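Local coordinates for protein putative translation initiation inhibitor (Salmonella typhimurium, PDB 3GTZ) that is of unknown function but may inhibit translation initiation, and belongs to the RutC family of trimeric YjgF-like proteins, at residues Asp64-Leu69 against Val93-Gln98. Residues are numbered along the deposited sequence; the frame is centred on the assembly and turned at random.
Sequences DATIFL and VRCTVQ
Residues 64-69 of strand 62-69 and strand 93-98 run parallel in register, their axes 4.7 Å apart at closest approach and their directions 15° from coincidence, with Ala-65, Ile-67 and Leu-69 making the backbone bonds to Val-93, Cys-95 and Val-97. This is the pairing of a beta-alpha-beta unit of the YjgF-like fold: helix 75-85 carries the chain from one strand to the next, and 93-98 ends the sheet within this subunit. Ile-67 N reaches Cys-95 O at 2.8 Å and Ile-67 O takes Val-97 N at 3.0 Å. One bond of the ladder, from Cys-95 N to Ala-65 O, is weak and bent to 121° at the hydrogen, while the bond before it, Ala-65 N to Val-93 O, is good.

Ala-65, Ile-67, Leu-69, Arg-94, Thr-96 and Gln-98 share the face turned to the connecting helix. Thr-96 turns OG1 beside its own nitrogen (chi1 -47°), which puts CG2 on the side of Ile-67 and Leu-69, where it meets Leu-69 CD1 at 3.8 Å, while Met-78 of the helix packs on both Ile-67 and Thr-96. Bent at its second and third torsions, Arg-94 brings NH1 to 3.9 Å from Ile-67 CD1; its guanidinium is held by Asn-79 OD1 and makes a cation-pi contact with Trp-82.

Asp-64, Thr-66, Phe-68, Val-93, Cys-95 and Val-97 line the other face, which looks to the neighbouring subunits of the trimer. There Trp-25 of the second subunit packs on Asp-64, and Cys-95 of the third on Phe-68. The methyl CG2 of Thr-66 lies 3.9 Å from Cys-95 SG. Further along, Phe-68 and Val-97 point the same way, and Val-97 CG2 meets the ring obliquely at Phe-68 CD1, 3.3 Å away.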
ATOM      1  N   ASP A  64       2.238   4.884  -8.900  1.00 45.52           N
ATOM      2  CA  ASP A  64       2.626   5.021  -7.501  1.00 45.35           C
ATOM      3  C   ASP A  64       3.682   3.995  -7.126  1.00 44.58           C
ATOM      4  O   ASP A  64       3.589   2.878  -7.549  1.00 44.46           O
ATOM      5  CB  ASP A  64       1.408   4.822  -6.624  1.00 46.00           C
ATOM      6  CG  ASP A  64       1.700   5.096  -5.172  1.00 47.86           C
ATOM      7  OD1 ASP A  64       1.856   6.265  -4.782  1.00 52.76           O
ATOM      8  OD2 ASP A  64       1.813   4.138  -4.415  1.00 52.65           O
ATOM      9  N   ALA A  65       4.679   4.375  -6.337  1.00 44.59           N
ATOM     10  CA  ALA A  65       5.750   3.449  -5.920  1.00 45.00           C
ATOM     11  C   ALA A  65       6.019   3.584  -4.427  1.00 45.39           C
ATOM     12  O   ALA A  65       6.124   4.674  -3.902  1.00 46.51           O
ATOM     13  CB  ALA A  65       7.044   3.699  -6.707  1.00 44.06           C
ATOM     14  N   THR A  66       6.120   2.467  -3.742  1.00 46.41           N
ATOM     15  CA  THR A  66       6.447   2.458  -2.340  1.00 47.07           C
ATOM     16  C   THR A  66       7.683   1.620  -2.191  1.00 47.18           C
ATOM     17  O   THR A  66       7.710   0.481  -2.618  1.00 47.69           O
ATOM     18  CB  THR A  66       5.311   1.879  -1.533  1.00 47.62           C
ATOM     19  OG1 THR A  66       4.099   2.546  -1.922  1.00 50.05           O
ATOM     20  CG2 THR A  66       5.533   2.065  -0.018  1.00 48.99           C
ATOM     21  N   ILE A  67       8.724   2.220  -1.628  1.00 47.79           N
ATOM     22  CA  ILE A  67      10.018   1.590  -1.442  1.00 48.04           C
ATOM     23  C   ILE A  67      10.188   1.262   0.038  1.00 48.31           C
ATOM     24  O   ILE A  67      10.095   2.139   0.880  1.00 47.85           O
ATOM     25  CB  ILE A  67      11.135   2.549  -1.888  1.00 47.69           C
ATOM     26  CG1 ILE A  67      10.913   2.972  -3.349  1.00 49.69           C
ATOM     27  CG2 ILE A  67      12.468   1.908  -1.773  1.00 47.36           C
ATOM     28  CD1 ILE A  67      12.078   3.798  -3.940  1.00 49.34           C
ATOM     29  N   PHE A  68      10.403  -0.009   0.349  1.00 49.15           N
ATOM     30  CA  PHE A  68      10.681  -0.442   1.708  1.00 49.56           C
ATOM     31  C   PHE A  68      12.161  -0.764   1.801  1.00 50.15           C
ATOM     32  O   PHE A  68      12.679  -1.523   1.015  1.00 49.67           O
ATOM     33  CB  PHE A  68       9.864  -1.664   2.068  1.00 49.77           C
ATOM     34  CG  PHE A  68       8.384  -1.422   2.118  1.00 49.50           C
ATOM     35  CD1 PHE A  68       7.808  -0.854   3.219  1.00 50.30           C
ATOM     36  CD2 PHE A  68       7.565  -1.779   1.049  1.00 52.18           C
ATOM     37  CE1 PHE A  68       6.425  -0.627   3.281  1.00 51.95           C
ATOM     38  CE2 PHE A  68       6.177  -1.565   1.093  1.00 52.74           C
ATOM     39  CZ  PHE A  68       5.606  -0.985   2.214  1.00 51.47           C
ATOM     40  N   LEU A  69      12.847  -0.140   2.750  1.00 51.69           N
ATOM     41  CA  LEU A  69      14.270  -0.415   3.005  1.00 51.96           C
ATOM     42  C   LEU A  69      14.375  -1.075   4.348  1.00 52.34           C
ATOM     43  O   LEU A  69      13.680  -0.680   5.265  1.00 52.26           O
ATOM     44  CB  LEU A  69      15.055   0.893   3.046  1.00 51.42           C
ATOM     45  CG  LEU A  69      15.164   1.674   1.739  1.00 52.01           C
ATOM     46  CD1 LEU A  69      15.464   3.111   2.044  1.00 51.49           C
ATOM     47  CD2 LEU A  69      16.209   1.083   0.776  1.00 50.50           C
ATOM     48  N   VAL A  93       4.056   9.080  -7.981  1.00 49.11           N
ATOM     49  CA  VAL A  93       4.070   9.371  -6.544  1.00 49.59           C
ATOM     50  C   VAL A  93       5.005   8.371  -5.899  1.00 50.80           C
ATOM     51  O   VAL A  93       5.048   7.216  -6.270  1.00 50.46           O
ATOM     52  CB  VAL A  93       2.662   9.284  -5.889  1.00 49.75           C
ATOM     53  CG1 VAL A  93       2.736   9.561  -4.387  1.00 47.27           C
ATOM     54  CG2 VAL A  93       1.736  10.281  -6.519  1.00 49.17           C
ATOM     55  N   ARG A  94       5.814   8.840  -4.974  1.00 53.51           N
ATOM     56  CA  ARG A  94       6.836   8.010  -4.378  1.00 55.88           C
ATOM     57  C   ARG A  94       6.772   8.146  -2.890  1.00 56.91           C
ATOM     58  O   ARG A  94       6.433   9.192  -2.349  1.00 57.67           O
ATOM     59  CB  ARG A  94       8.240   8.398  -4.865  1.00 56.61           C
ATOM     60  CG  ARG A  94       9.353   7.710  -4.069  1.00 59.49           C
ATOM     61  CD  ARG A  94      10.547   7.437  -4.883  1.00 65.32           C
ATOM     62  NE  ARG A  94      11.524   8.501  -4.810  1.00 66.45           N
ATOM     63  CZ  ARG A  94      12.556   8.524  -3.978  1.00 69.16           C
ATOM     64  NH1 ARG A  94      12.748   7.555  -3.108  1.00 69.87           N
ATOM     65  NH2 ARG A  94      13.393   9.557  -4.001  1.00 72.15           N
ATOM     66  N   CYS A  95       7.152   7.077  -2.232  1.00 57.76           N
ATOM     67  CA  CYS A  95       7.011   6.996  -0.829  1.00 58.50           C
ATOM     68  C   CYS A  95       8.032   5.942  -0.350  1.00 57.42           C
ATOM     69  O   CYS A  95       8.024   4.796  -0.818  1.00 57.06           O
ATOM     70  CB  CYS A  95       5.555   6.610  -0.616  1.00 59.45           C
ATOM     71  SG  CYS A  95       5.235   5.847   0.849  1.00 65.93           S
ATOM     72  N   THR A  96       8.945   6.368   0.521  1.00 55.73           N
ATOM     73  CA  THR A  96       9.986   5.512   1.046  1.00 55.10           C
ATOM     74  C   THR A  96       9.890   5.400   2.558  1.00 53.92           C
ATOM     75  O   THR A  96       9.845   6.414   3.246  1.00 53.69           O
ATOM     76  CB  THR A  96      11.361   6.075   0.707  1.00 55.09           C
ATOM     77  OG1 THR A  96      11.384   6.451  -0.672  1.00 57.73           O
ATOM     78  CG2 THR A  96      12.418   5.048   0.928  1.00 54.09           C
ATOM     79  N   VAL A  97       9.867   4.168   3.063  1.00 52.68           N
ATOM     80  CA  VAL A  97       9.866   3.901   4.493  1.00 51.69           C
ATOM     81  C   VAL A  97      10.763   2.732   4.831  1.00 51.10           C
ATOM     82  O   VAL A  97      11.012   1.887   3.988  1.00 50.97           O
ATOM     83  CB  VAL A  97       8.473   3.548   4.989  1.00 51.77           C
ATOM     84  CG1 VAL A  97       7.498   4.652   4.633  1.00 50.82           C
ATOM     85  CG2 VAL A  97       8.026   2.172   4.430  1.00 50.28           C
ATOM     86  N   GLN A  98      11.211   2.665   6.085  1.00 50.87           N
ATOM     87  CA  GLN A  98      12.092   1.587   6.547  1.00 50.37           C
ATOM     88  C   GLN A  98      11.285   0.595   7.329  1.00 50.21           C
ATOM     89  O   GLN A  98      10.543   0.965   8.177  1.00 50.06           O
ATOM     90  CB  GLN A  98      13.198   2.137   7.425  1.00 50.43           C
ATOM     91  CG  GLN A  98      14.185   1.096   7.896  1.00 50.10           C
ATOM     92  CD  GLN A  98      13.768   0.440   9.183  1.00 51.12           C
ATOM     93  OE1 GLN A  98      13.151   1.063  10.024  1.00 52.88           O
ATOM     94  NE2 GLN A  98      14.111  -0.820   9.344  1.00 52.85           N
TER